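Long-range contacts in ribulose bisphosphate carboxylase (Hyperthermus butylicus DSM 5456, PDB 6HUN), which probably catalyses the magnesium-dependent addition of CO2 and water to ribulose 1,5-bisphosphate, giving two molecules of 3-phosphoglycerate, in an archaeal AMP degradation pathway: residues L172-K177 with G197-V202; K177-Y182 with D204-A209; N243-I248 with I266-L271; R249-R254 with Q279-L284; A322-V327 with K374-V379. All blocks are in the same frame, centred on the assembly; numbering follows the deposited sequence.

Interaction 1 of 5, residues L172-K177 with G197-V202; sequences LATVPK and GGIDLV
L172 and D200 meet where the contact is closest: the backbone N of L172 donates to D200 OD2 at 2.8 Å, nearly straight (167°), and OD2 accepts with the lone pair facing away from OD1. The other carboxylate oxygen forms a salt bridge with R169, so the group is tied on both sides. D200 CG lies anti to its own carbonyl carbon (chi1 -50°), which swings the carboxylate back toward the start of strand 171-174. L172 O takes two donors, D200 N at 3.2 Å, tilted from the carbonyl plane, and L201 N at 3.1 Å within it. I199 fills the space alongside: its CD1 touches L172 CB at 3.8 Å, while CG1 and CG2 lie against T174 OG1, each at 3.8 Å. That hydroxyl is buried and has no polar partner in the model. Farther on the parallel pairing continues with T174 N to L201 O at 3.1 Å; A173 and L201 share one face of the sheet, T174 and V202 the other, where T174 touches I194 of helix 184-196. The contact then slackens: P176 CD only grazes V202 CG2 at 4.4 Å, and K177, partly exposed in the loop beyond, packs on T70 of the second subunit. Polar grip is thus concentrated at the strand starts of this beta-alpha-beta unit, and K177, the predicted proton acceptor, is probably placed by other neighbours.

Interaction 2 of 5, residues K177-Y182 with D204-A209; sequences KPKLGY and DDENFA
K179 NZ reaches two acids at once, forming salt bridges with D205 OD2 at 2.9 Å, nearly along the C-O bond, and with E206 OE1 at 2.7 Å on the lone pair facing the other oxygen. D205 was modelled in two conformers, and its bridge holds for the one described. The lysine chain bends at CG-CD (chi3 -110°), laying CD and CE beside the D205 carboxylate before NZ turns to E206. Next to it, L180 CD2 sits over one face of the F208 ring, 3.9 Å from the centroid, a CH-pi contact, while L180 CD1 touches N207 ND2 at 3.9 Å. A water joins the backbones, donating to K179 O at 2.9 Å and accepting from D205 N at 3.0 Å. Farther out, a type I turn from D205 to F208 sets the acids, and R219 and Y187 hold the F208 ring by cation-pi and edge-to-face contacts. The second subunit adds E65 to K179 NZ, and S67 O and S121 OG to N207 ND2. D205 and E206 are predicted magnesium ligands, yet the bound calcium lies about 7 Å from the E206 side chain; their carboxylates are instead bridged by K179, a predicted substrate-binding residue, consistent with a site not yet assembled around its metal.

Interaction 3 of 5, residues N243-I248 with I266-L271; sequences NVTAPI and IMIDFL
The N243 amide and the D269 carboxylate stand 66° apart, with the methyl CE of M267 over one amide face at the nitrogen end, 3.4 Å from N243 ND2. At the amide's other end OD1 receives two donors: T245 OG1 at 2.7 Å in the carbonyl plane, and T245 N at 3.1 Å, tilted from it, which makes an Asx turn. The T245 hydroxyl oxygen lies over a face of the D269 carboxylate, 3.3 Å from D269 CG. From there it accepts the backbone N of D269 at 2.8 Å; OG1 is set anti to the carbonyl carbon of T245 (chi1 -60°), where it can serve both partners. N243 ND2 gives D269 OD1 only a weak bond, and its other acceptor is D205 O. Behind these groups N243 and M267 pair in parallel, V244 N donating to M267 O at 2.9 Å, and V244 CG1 packs on I266 CG2 at 3.9 Å. With an alanine in place of N243, T245 N and its hydroxyl would probably lose their shared acceptor, so that the turn could relax and the hydroxyl rotate. Beyond D269 lie H295 and E206, predicted catalytic and metal-binding residues. The hydroxyl, donating to an amide oxygen and accepting from a peptide N-H, links the strand-end turn to strand 265-269 in a fully buried setting and probably helps to fix the backbone at D269, beside H295.

Interaction 4 of 5, residues R249-R254 with Q279-L284; sequences REMEKR and QHAREL
E252 and H280 make the one hydrogen bond between the two helices: H280 NE2 donates to E252 OE2 at 2.7 Å with an angle of 151° at the hydrogen. The carboxylate oxygen uses its lone pair on the side away from OE1 and sits at the edge of the imidazole, slightly out of its plane; carboxylate and ring are turned 53° against each other. H280 CG lies anti to the backbone N (chi1 -168°), which sends the ring across the gap, where it meets the extended glutamate at about a right angle. Apolar contacts flank this bond. M251 CE also comes to the ring edge, 3.8 Å from H280 CD2, while M251 SD rests 4.2 Å from A281 CB. L284 CD1 packs against the E252 chain, 3.8 Å from its CG. Replacing E252 by an alanine removes the carboxylate and would probably leave H280 NE2 without its mate, the ring freer to turn and L284 with less to pack on. Ion pairs lie within the first helix, off the contact with the second, where E250 bridges R254 (OE1 to NH2, 3.0 Å) and K253 (OE2 to NZ, 3.2 Å). R254 has a second partner in E111 of the second subunit, whose R249 also packs on H280 and L284. With axes 10.8 Å apart, helices 248-260 and 275-288 run in the same general direction, as successive helices do in the outer layer of a TIM barrel, here at the dimer interface.

Interaction 5 of 5, residues A322-V327 with K374-V379; sequences AGVDHV and KPVFPV
V327 and V376 meet through their CG1 methyls, 3.9 Å apart: that of V376 is anti to its backbone N (chi1 169°), while that of V327 stands between N and the carbonyl carbon (chi1 77°). H326 and F377 lie side by side on the other face, pointing the same way, with H326 CD2 3.9 Å from F377 CB. Their neighbour V379 brings CG2 to 3.9 Å from H326 CB. The backbones pair as parallel strands: F377 N donates to D325 O at 2.9 Å, V327 N to F377 O at 3.0 Å and V379 N to V327 O at 2.9 Å. These are the sixth and seventh strands of the eight-stranded TIM barrel. H326 and F377 face its interior, covered by V160 of helix 156-164, whereas V327 and P378 turn outward to V351 of helix 339-352. The polar end of H326 goes to H293, ND1 to ND1, the two rings meeting at about 90°. The D325 carboxylate accepts the backbone N of I292, K155 and G156. V324 O, beside V376 CG2 at 3.5 Å, is buried with no polar partner in the model. The side chain of V379 is about 4 Å from the bound calcium and from the side chain of Q403, predicted to bind substrate.

Overall arrangement
All five contacts belong to the TIM-barrel domain. Interactions 1, 3 and 5 join neighbouring strands of its closed sheet and are wholly buried; 1 and 3 add buried polar side chains to the backbone bonds, while 5 is mostly backbone bonds and apolar packing. Interaction 2 sits in the loops after the first two strands, where lysine and carboxylates meet and the second subunit completes the surroundings; it shares K177 with interaction 1 and touches interaction 3 through D204 and D205 on N243. Interaction 4 lies in the helix layer, still largely buried, with a His-carboxylate bond and ion pairs beside it, its M251 packed on I268 of interaction 3. The centre of interaction 5 lies about 6 Å from that of the chain, untouched by the second subunit.

Interaction 1 of 5, residues L172-K177 with G197-V202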
# COMPACT_ATOMS: atom_id res chain seq x y z
N LEU A 172 27.42 -8.79 2.61
CA LEU A 172 26.67 -9.87 3.26
C LEU A 172 25.81 -9.35 4.41
O LEU A 172 26.27 -8.55 5.23
CB LEU A 172 27.63 -10.92 3.78
CG LEU A 172 28.57 -11.39 2.64
CD1 LEU A 172 29.77 -12.14 3.20
CD2 LEU A 172 27.81 -12.21 1.61
N ALA A 173 24.59 -9.88 4.51
CA ALA A 173 23.65 -9.53 5.58
C ALA A 173 23.03 -10.79 6.17
O ALA A 173 22.88 -11.80 5.48
CB ALA A 173 22.56 -8.61 5.03
N THR A 174 22.68 -10.75 7.46
CA THR A 174 22.01 -11.86 8.14
C THR A 174 20.91 -11.33 9.06
O THR A 174 21.17 -10.44 9.86
CB THR A 174 22.97 -12.67 9.00
OG1 THR A 174 23.88 -13.35 8.15
CG2 THR A 174 22.21 -13.73 9.85
N VAL A 175 19.72 -11.92 8.96
CA VAL A 175 18.65 -11.81 9.95
C VAL A 175 18.76 -12.92 10.99
O VAL A 175 18.85 -14.11 10.64
CB VAL A 175 17.28 -11.85 9.28
CG1 VAL A 175 16.14 -11.67 10.31
CG2 VAL A 175 17.21 -10.84 8.16
N PRO A 176 18.76 -12.59 12.28
CA PRO A 176 18.76 -13.61 13.33
C PRO A 176 17.65 -14.64 13.17
O PRO A 176 16.61 -14.40 12.55
CB PRO A 176 18.55 -12.80 14.62
CG PRO A 176 19.11 -11.45 14.30
CD PRO A 176 18.87 -11.22 12.83
N LYS A 177 17.89 -15.81 13.72
CA LYS A 177 16.88 -16.82 13.85
C LYS A 177 16.78 -17.19 15.32
O LYS A 177 17.81 -17.42 15.96
CB LYS A 177 17.19 -18.05 13.00
CG LYS A 177 17.13 -17.82 11.50
CD LYS A 177 17.57 -19.08 10.71
CE LYS A 177 16.49 -20.20 10.71
NZ LYS A 177 15.43 -19.96 9.69
N GLY A 197 32.29 -12.98 12.88
CA GLY A 197 32.86 -13.90 11.92
C GLY A 197 32.93 -13.43 10.48
O GLY A 197 33.39 -14.20 9.64
N GLY A 198 32.48 -12.22 10.15
CA GLY A 198 32.62 -11.78 8.77
C GLY A 198 31.36 -11.22 8.09
O GLY A 198 31.43 -10.73 6.96
N ILE A 199 30.21 -11.31 8.73
CA ILE A 199 29.03 -10.69 8.10
C ILE A 199 29.14 -9.18 8.30
O ILE A 199 29.74 -8.70 9.27
CB ILE A 199 27.73 -11.29 8.65
CG1 ILE A 199 27.63 -12.77 8.28
CG2 ILE A 199 26.46 -10.52 8.13
CD1 ILE A 199 28.07 -13.08 6.88
N ASP A 200 28.67 -8.42 7.31
CA ASP A 200 28.85 -6.97 7.26
C ASP A 200 27.68 -6.25 7.92
O ASP A 200 27.89 -5.22 8.56
CB ASP A 200 29.00 -6.49 5.82
CG ASP A 200 30.03 -7.29 5.04
OD1 ASP A 200 31.25 -7.29 5.44
OD2 ASP A 200 29.62 -7.92 4.04
N LEU A 201 26.48 -6.78 7.76
CA LEU A 201 25.24 -6.11 8.21
C LEU A 201 24.39 -7.10 8.98
O LEU A 201 24.17 -8.23 8.51
CB LEU A 201 24.44 -5.55 7.04
CG LEU A 201 25.14 -4.52 6.18
CD1 LEU A 201 24.35 -4.40 4.90
CD2 LEU A 201 25.19 -3.16 6.87
N VAL A 202 23.93 -6.70 10.17
CA VAL A 202 22.91 -7.46 10.87
C VAL A 202 21.57 -6.78 10.55
O VAL A 202 21.50 -5.56 10.44
CB VAL A 202 23.20 -7.55 12.38
CG1 VAL A 202 23.54 -6.21 12.93
CG2 VAL A 202 22.01 -8.17 13.13

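Interaction 2 of 5, residues K177-Y182 with D204-A209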
# COMPACT_ATOMS: atom_id res chain seq x y z
N LYS A 177 17.89 -15.81 13.72
CA LYS A 177 16.88 -16.82 13.85
C LYS A 177 16.78 -17.19 15.32
O LYS A 177 17.81 -17.42 15.96
CB LYS A 177 17.19 -18.05 13.00
CG LYS A 177 17.13 -17.82 11.50
CD LYS A 177 17.57 -19.08 10.71
CE LYS A 177 16.49 -20.20 10.71
NZ LYS A 177 15.43 -19.96 9.69
N PRO A 178 15.57 -17.24 15.90
CA PRO A 178 14.30 -16.89 15.23
C PRO A 178 14.18 -15.39 15.02
O PRO A 178 14.92 -14.65 15.67
CB PRO A 178 13.25 -17.39 16.22
CG PRO A 178 13.96 -17.29 17.57
CD PRO A 178 15.37 -17.66 17.30
N LYS A 179 13.26 -14.95 14.16
CA LYS A 179 13.19 -13.53 13.85
C LYS A 179 12.64 -12.72 15.01
O LYS A 179 12.92 -11.52 15.09
CB LYS A 179 12.38 -13.28 12.57
CG LYS A 179 11.15 -14.20 12.42
CD LYS A 179 10.56 -14.23 11.01
CE LYS A 179 9.20 -13.52 10.95
NZ LYS A 179 8.85 -13.20 9.53
N LEU A 180 11.88 -13.34 15.91
CA LEU A 180 11.42 -12.65 17.12
C LEU A 180 11.57 -13.57 18.31
O LEU A 180 11.61 -14.80 18.18
CB LEU A 180 9.95 -12.18 17.01
CG LEU A 180 9.59 -11.00 16.10
CD1 LEU A 180 8.10 -10.66 16.27
CD2 LEU A 180 10.43 -9.76 16.34
N GLY A 181 11.68 -12.96 19.49
CA GLY A 181 11.74 -13.72 20.74
C GLY A 181 12.90 -13.37 21.67
O GLY A 181 12.96 -13.88 22.79
N TYR A 182 13.81 -12.52 21.22
CA TYR A 182 15.00 -12.11 21.96
C TYR A 182 14.73 -10.83 22.76
O TYR A 182 14.13 -9.88 22.25
CB TYR A 182 16.17 -11.89 20.99
CG TYR A 182 16.72 -13.15 20.36
CD1 TYR A 182 17.34 -14.12 21.15
CD2 TYR A 182 16.62 -13.39 18.98
CE1 TYR A 182 17.85 -15.28 20.60
CE2 TYR A 182 17.13 -14.57 18.41
CZ TYR A 182 17.74 -15.51 19.23
OH TYR A 182 18.26 -16.69 18.73
N ASP A 204 17.31 -6.46 10.97
CA ASP A 204 16.08 -6.79 11.65
C ASP A 204 15.15 -7.50 10.69
O ASP A 204 15.16 -7.23 9.49
CB ASP A 204 15.37 -5.50 12.12
CG ASP A 204 15.90 -4.95 13.40
OD1 ASP A 204 16.76 -5.60 14.12
OD2 ASP A 204 15.45 -3.81 13.67
N ASP A 205 14.27 -8.33 11.22
CA ASP A 205 13.28 -8.83 10.28
C ASP A 205 12.16 -7.80 10.09
O ASP A 205 12.06 -6.81 10.82
CB ASP A 205 12.73 -10.18 10.74
CG ASP A 205 12.41 -11.11 9.56
OD1 ASP A 205 13.23 -11.22 8.61
OD2 ASP A 205 11.33 -11.72 9.56
N GLU A 206 11.32 -8.02 9.05
CA GLU A 206 10.34 -7.02 8.63
C GLU A 206 9.30 -6.71 9.69
O GLU A 206 8.71 -5.61 9.67
CB GLU A 206 9.64 -7.49 7.33
CG GLU A 206 8.64 -8.61 7.53
CD GLU A 206 9.27 -9.96 7.78
OE1 GLU A 206 8.55 -10.85 8.29
OE2 GLU A 206 10.48 -10.13 7.46
N ASN A 207 9.05 -7.60 10.62
CA ASN A 207 8.00 -7.32 11.59
C ASN A 207 8.57 -6.93 12.93
O ASN A 207 7.85 -6.82 13.92
CB ASN A 207 6.99 -8.49 11.69
CG ASN A 207 7.57 -9.74 12.25
OD1 ASN A 207 8.78 -9.85 12.38
ND2 ASN A 207 6.72 -10.70 12.62
N PHE A 208 9.88 -6.67 12.98
CA PHE A 208 10.47 -6.12 14.20
C PHE A 208 10.23 -4.63 14.16
O PHE A 208 10.39 -4.00 13.11
CB PHE A 208 11.96 -6.42 14.24
CG PHE A 208 12.48 -6.69 15.61
CD1 PHE A 208 11.69 -6.43 16.73
CD2 PHE A 208 13.77 -7.15 15.79
CE1 PHE A 208 12.16 -6.64 18.02
CE2 PHE A 208 14.25 -7.36 17.07
CZ PHE A 208 13.44 -7.10 18.20
N ALA A 209 9.73 -4.07 15.27
CA ALA A 209 9.48 -2.63 15.32
C ALA A 209 9.87 -2.17 16.72
O ALA A 209 11.07 -2.16 17.05
CB ALA A 209 8.00 -2.30 15.01
O HOH W 1 14.94 -9.99 13.60

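Interaction 3 of 5, residues N243-I248 with I266-L271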
# COMPACT_ATOMS: atom_id res chain seq x y z
N ASN A 243 15.06 -1.61 11.90
CA ASN A 243 13.72 -1.43 11.34
C ASN A 243 13.01 -0.26 12.05
O ASN A 243 12.65 -0.36 13.22
CB ASN A 243 12.93 -2.73 11.45
CG ASN A 243 11.73 -2.75 10.51
OD1 ASN A 243 11.24 -1.71 10.14
ND2 ASN A 243 11.32 -3.92 10.04
N VAL A 244 12.82 0.84 11.33
CA VAL A 244 12.17 2.05 11.87
C VAL A 244 10.72 2.14 11.44
O VAL A 244 10.08 3.20 11.62
CB VAL A 244 12.94 3.33 11.49
CG1 VAL A 244 14.37 3.32 12.06
CG2 VAL A 244 12.98 3.49 9.95
N THR A 245 10.18 1.07 10.86
CA THR A 245 8.77 1.03 10.46
C THR A 245 7.88 1.35 11.67
O THR A 245 7.91 0.66 12.69
CB THR A 245 8.46 -0.35 9.86
OG1 THR A 245 9.31 -0.60 8.69
CG2 THR A 245 6.95 -0.45 9.42
N ALA A 246 7.03 2.39 11.50
CA ALA A 246 6.34 2.95 12.67
C ALA A 246 5.42 4.07 12.21
O ALA A 246 5.56 4.57 11.08
CB ALA A 246 7.34 3.45 13.70
N PRO A 247 4.43 4.46 13.00
CA PRO A 247 3.75 5.72 12.71
C PRO A 247 4.80 6.83 12.62
O PRO A 247 5.89 6.73 13.20
CB PRO A 247 2.79 5.91 13.90
CG PRO A 247 2.56 4.48 14.45
CD PRO A 247 3.96 3.82 14.25
N ILE A 248 4.46 7.90 11.88
CA ILE A 248 5.45 8.91 11.45
C ILE A 248 6.23 9.48 12.64
O ILE A 248 7.47 9.53 12.63
CB ILE A 248 4.74 10.02 10.63
CG1 ILE A 248 4.18 9.50 9.26
CG2 ILE A 248 5.63 11.29 10.45
CD1 ILE A 248 5.23 8.83 8.22
N ILE A 266 19.03 2.67 8.05
CA ILE A 266 17.69 2.40 8.57
C ILE A 266 17.01 1.48 7.57
O ILE A 266 17.34 1.50 6.38
CB ILE A 266 16.85 3.70 8.81
CG1 ILE A 266 16.80 4.52 7.52
CG2 ILE A 266 17.52 4.47 9.99
CD1 ILE A 266 15.82 5.80 7.51
N MET A 267 16.09 0.66 8.05
CA MET A 267 15.22 -0.14 7.21
C MET A 267 13.79 0.32 7.38
O MET A 267 13.36 0.59 8.51
CB MET A 267 15.36 -1.63 7.58
CG MET A 267 14.36 -2.54 6.88
SD MET A 267 14.93 -4.19 7.48
CE MET A 267 13.40 -5.07 7.64
N ILE A 268 13.04 0.31 6.28
CA ILE A 268 11.62 0.68 6.31
C ILE A 268 10.83 -0.26 5.40
O ILE A 268 11.29 -0.65 4.31
CB ILE A 268 11.38 2.13 5.93
CG1 ILE A 268 9.87 2.44 6.08
CG2 ILE A 268 11.80 2.42 4.47
CD1 ILE A 268 9.63 3.90 6.14
N ASP A 269 9.71 -0.74 5.93
CA ASP A 269 8.79 -1.58 5.14
C ASP A 269 7.99 -0.59 4.33
O ASP A 269 7.00 -0.04 4.79
CB ASP A 269 7.91 -2.40 6.06
CG ASP A 269 8.67 -3.33 7.01
OD1 ASP A 269 9.92 -3.49 6.98
OD2 ASP A 269 7.98 -3.97 7.81
N PHE A 270 8.41 -0.31 3.09
CA PHE A 270 7.84 0.88 2.46
C PHE A 270 6.42 0.66 1.93
O PHE A 270 5.78 1.63 1.55
CB PHE A 270 8.77 1.38 1.34
CG PHE A 270 9.03 0.37 0.22
CD1 PHE A 270 8.25 0.37 -0.93
CD2 PHE A 270 10.12 -0.51 0.29
CE1 PHE A 270 8.52 -0.52 -1.96
CE2 PHE A 270 10.40 -1.45 -0.72
CZ PHE A 270 9.63 -1.43 -1.85
N LEU A 271 5.97 -0.59 1.80
CA LEU A 271 4.57 -0.80 1.36
C LEU A 271 3.63 -0.87 2.54
O LEU A 271 2.47 -0.44 2.40
CB LEU A 271 4.44 -2.08 0.50
CG LEU A 271 5.26 -1.87 -0.80
CD1 LEU A 271 5.27 -3.26 -1.48
CD2 LEU A 271 4.74 -0.75 -1.68

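Interaction 4 of 5, residues R249-R254 with Q279-L284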
# COMPACT_ATOMS: atom_id res chain seq x y z
N ARG A 249 5.53 9.97 13.69
CA ARG A 249 6.27 10.54 14.82
C ARG A 249 7.21 9.51 15.47
O ARG A 249 8.35 9.85 15.85
CB ARG A 249 5.26 11.15 15.80
CG ARG A 249 4.99 12.59 15.40
CD ARG A 249 3.80 13.23 16.10
NE ARG A 249 3.50 14.51 15.46
CZ ARG A 249 2.45 15.29 15.73
NH1 ARG A 249 1.54 14.93 16.64
NH2 ARG A 249 2.31 16.43 15.06
N GLU A 250 6.77 8.23 15.59
CA GLU A 250 7.69 7.24 16.18
C GLU A 250 8.85 6.95 15.24
O GLU A 250 10.00 6.73 15.71
CB GLU A 250 6.91 5.96 16.53
CG GLU A 250 6.15 6.01 17.89
CD GLU A 250 7.12 6.34 19.07
OE1 GLU A 250 8.23 5.73 19.17
OE2 GLU A 250 6.76 7.23 19.91
N MET A 251 8.60 6.94 13.92
CA MET A 251 9.70 6.68 12.97
C MET A 251 10.74 7.80 13.04
O MET A 251 11.97 7.55 13.01
CB MET A 251 9.15 6.58 11.55
CG MET A 251 10.27 6.37 10.48
SD MET A 251 9.62 6.37 8.81
CE MET A 251 9.33 8.11 8.55
N GLU A 252 10.26 9.05 13.09
CA GLU A 252 11.17 10.20 13.19
C GLU A 252 12.10 10.07 14.39
O GLU A 252 13.32 10.32 14.29
CB GLU A 252 10.37 11.51 13.27
CG GLU A 252 9.68 11.92 11.97
CD GLU A 252 8.63 13.02 12.19
OE1 GLU A 252 8.22 13.25 13.35
OE2 GLU A 252 8.21 13.67 11.20
N LYS A 253 11.55 9.68 15.54
CA LYS A 253 12.42 9.53 16.72
C LYS A 253 13.42 8.41 16.53
O LYS A 253 14.57 8.49 17.01
CB LYS A 253 11.57 9.26 17.96
CG LYS A 253 10.66 10.43 18.33
CD LYS A 253 9.29 9.98 18.95
CE LYS A 253 9.34 10.11 20.47
NZ LYS A 253 8.00 9.91 21.11
N ARG A 254 12.98 7.31 15.90
CA ARG A 254 13.86 6.16 15.76
C ARG A 254 14.95 6.43 14.75
O ARG A 254 16.09 5.96 14.93
CB ARG A 254 13.04 4.90 15.39
CG ARG A 254 12.10 4.48 16.52
CD ARG A 254 11.01 3.42 16.17
NE ARG A 254 9.98 3.48 17.22
CZ ARG A 254 8.91 2.68 17.29
NH1 ARG A 254 8.73 1.71 16.42
NH2 ARG A 254 8.01 2.85 18.26
N GLN A 279 9.16 8.39 1.50
CA GLN A 279 9.73 9.66 1.05
C GLN A 279 10.13 10.54 2.23
O GLN A 279 11.10 11.32 2.12
CB GLN A 279 8.75 10.44 0.13
CG GLN A 279 8.47 9.61 -1.18
CD GLN A 279 7.87 10.47 -2.26
OE1 GLN A 279 6.64 10.55 -2.39
NE2 GLN A 279 8.74 11.20 -2.99
N HIS A 280 9.35 10.51 3.33
CA HIS A 280 9.74 11.23 4.54
C HIS A 280 11.04 10.67 5.14
O HIS A 280 11.93 11.44 5.54
CB HIS A 280 8.62 11.14 5.57
CG HIS A 280 8.78 12.09 6.73
ND1 HIS A 280 9.01 13.44 6.57
CD2 HIS A 280 8.72 11.87 8.06
CE1 HIS A 280 9.11 14.02 7.76
NE2 HIS A 280 8.95 13.08 8.68
N ALA A 281 11.16 9.34 5.20
CA ALA A 281 12.43 8.75 5.67
C ALA A 281 13.60 9.18 4.79
O ALA A 281 14.71 9.43 5.29
CB ALA A 281 12.27 7.22 5.69
N ARG A 282 13.34 9.39 3.49
CA ARG A 282 14.41 9.79 2.59
C ARG A 282 14.86 11.21 2.89
O ARG A 282 16.06 11.53 2.85
CB ARG A 282 13.95 9.62 1.13
CG ARG A 282 14.92 10.15 0.09
CD ARG A 282 16.35 9.50 0.20
NE ARG A 282 17.19 10.01 -0.87
CZ ARG A 282 17.89 11.13 -0.78
NH1 ARG A 282 17.91 11.83 0.36
NH2 ARG A 282 18.65 11.53 -1.81
N GLU A 283 13.91 12.09 3.27
CA GLU A 283 14.33 13.42 3.70
C GLU A 283 15.12 13.36 4.98
O GLU A 283 16.07 14.15 5.16
CB GLU A 283 13.08 14.29 3.88
CG GLU A 283 12.53 14.83 2.60
CD GLU A 283 11.36 15.81 2.79
OE1 GLU A 283 11.09 16.63 1.87
OE2 GLU A 283 10.69 15.71 3.84
N LEU A 284 14.70 12.54 5.96
CA LEU A 284 15.53 12.48 7.17
C LEU A 284 16.88 11.84 6.90
O LEU A 284 17.88 12.21 7.53
CB LEU A 284 14.82 11.73 8.29
CG LEU A 284 13.53 12.47 8.70
CD1 LEU A 284 12.63 11.59 9.55
CD2 LEU A 284 13.84 13.81 9.38

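Interaction 5 of 5, residues A322-V327 with K374-V379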
# COMPACT_ATOMS: atom_id res chain seq x y z
N ALA A 322 11.99 6.92 -5.16
CA ALA A 322 11.64 7.47 -3.85
C ALA A 322 12.85 7.54 -2.96
O ALA A 322 12.94 8.43 -2.10
CB ALA A 322 10.55 6.63 -3.18
N GLY A 323 13.80 6.61 -3.15
CA GLY A 323 15.09 6.79 -2.53
C GLY A 323 15.57 5.67 -1.63
O GLY A 323 16.44 5.95 -0.79
N VAL A 324 15.16 4.39 -1.86
CA VAL A 324 15.88 3.31 -1.17
C VAL A 324 17.30 3.20 -1.73
O VAL A 324 17.57 3.53 -2.89
CB VAL A 324 15.13 1.96 -1.26
CG1 VAL A 324 13.61 2.16 -0.81
CG2 VAL A 324 15.20 1.42 -2.63
N ASP A 325 18.22 2.75 -0.87
CA ASP A 325 19.56 2.40 -1.34
C ASP A 325 19.71 0.92 -1.60
O ASP A 325 20.67 0.51 -2.30
CB ASP A 325 20.61 2.79 -0.33
CG ASP A 325 20.64 4.30 -0.10
OD1 ASP A 325 21.13 4.99 -1.00
OD2 ASP A 325 20.07 4.75 0.90
N HIS A 326 18.81 0.09 -1.04
CA HIS A 326 18.85 -1.35 -1.26
C HIS A 326 17.41 -1.84 -1.45
O HIS A 326 16.50 -1.35 -0.80
CB HIS A 326 19.37 -2.20 -0.09
CG HIS A 326 20.50 -1.64 0.71
ND1 HIS A 326 20.69 -2.02 2.02
CD2 HIS A 326 21.55 -0.85 0.38
CE1 HIS A 326 21.82 -1.47 2.48
NE2 HIS A 326 22.35 -0.76 1.50
N VAL A 327 17.22 -2.85 -2.30
CA VAL A 327 15.83 -3.37 -2.43
C VAL A 327 15.89 -4.82 -2.90
O VAL A 327 16.77 -5.21 -3.68
CB VAL A 327 14.97 -2.49 -3.38
CG1 VAL A 327 15.29 -2.77 -4.82
CG2 VAL A 327 13.42 -2.85 -3.17
N LYS A 374 20.85 7.72 -8.38
CA LYS A 374 21.95 6.78 -8.14
C LYS A 374 21.43 5.35 -8.25
O LYS A 374 20.23 5.14 -8.11
CB LYS A 374 22.48 6.97 -6.72
CG LYS A 374 23.38 8.31 -6.59
CD LYS A 374 23.63 8.64 -5.18
CE LYS A 374 24.66 9.86 -5.14
NZ LYS A 374 24.80 10.35 -3.78
N PRO A 375 22.30 4.41 -8.59
CA PRO A 375 21.89 2.99 -8.60
C PRO A 375 21.63 2.44 -7.20
O PRO A 375 22.17 2.89 -6.20
CB PRO A 375 23.07 2.28 -9.26
CG PRO A 375 24.23 3.16 -8.98
CD PRO A 375 23.73 4.60 -8.94
N VAL A 376 20.83 1.39 -7.17
CA VAL A 376 20.36 0.74 -5.95
C VAL A 376 21.07 -0.62 -5.83
O VAL A 376 21.21 -1.29 -6.84
CB VAL A 376 18.82 0.54 -6.05
CG1 VAL A 376 18.36 -0.36 -4.94
CG2 VAL A 376 18.17 1.98 -5.97
N PHE A 377 21.39 -1.07 -4.61
CA PHE A 377 21.88 -2.45 -4.37
C PHE A 377 20.72 -3.45 -4.45
O PHE A 377 19.85 -3.43 -3.59
CB PHE A 377 22.50 -2.58 -2.98
CG PHE A 377 24.01 -2.58 -2.96
CD1 PHE A 377 24.77 -3.53 -3.70
CD2 PHE A 377 24.68 -1.65 -2.19
CE1 PHE A 377 26.18 -3.54 -3.67
CE2 PHE A 377 26.07 -1.64 -2.16
CZ PHE A 377 26.82 -2.55 -2.89
N PRO A 378 20.72 -4.37 -5.39
CA PRO A 378 19.76 -5.47 -5.34
C PRO A 378 20.14 -6.37 -4.19
O PRO A 378 21.34 -6.59 -3.91
CB PRO A 378 19.94 -6.21 -6.68
CG PRO A 378 20.79 -5.34 -7.50
CD PRO A 378 21.59 -4.42 -6.59
N VAL A 379 19.13 -6.91 -3.53
CA VAL A 379 19.33 -7.85 -2.44
C VAL A 379 18.89 -9.23 -2.90
O VAL A 379 17.78 -9.39 -3.43
CB VAL A 379 18.55 -7.39 -1.20
CG1 VAL A 379 18.61 -8.46 -0.11
CG2 VAL A 379 19.07 -5.99 -0.78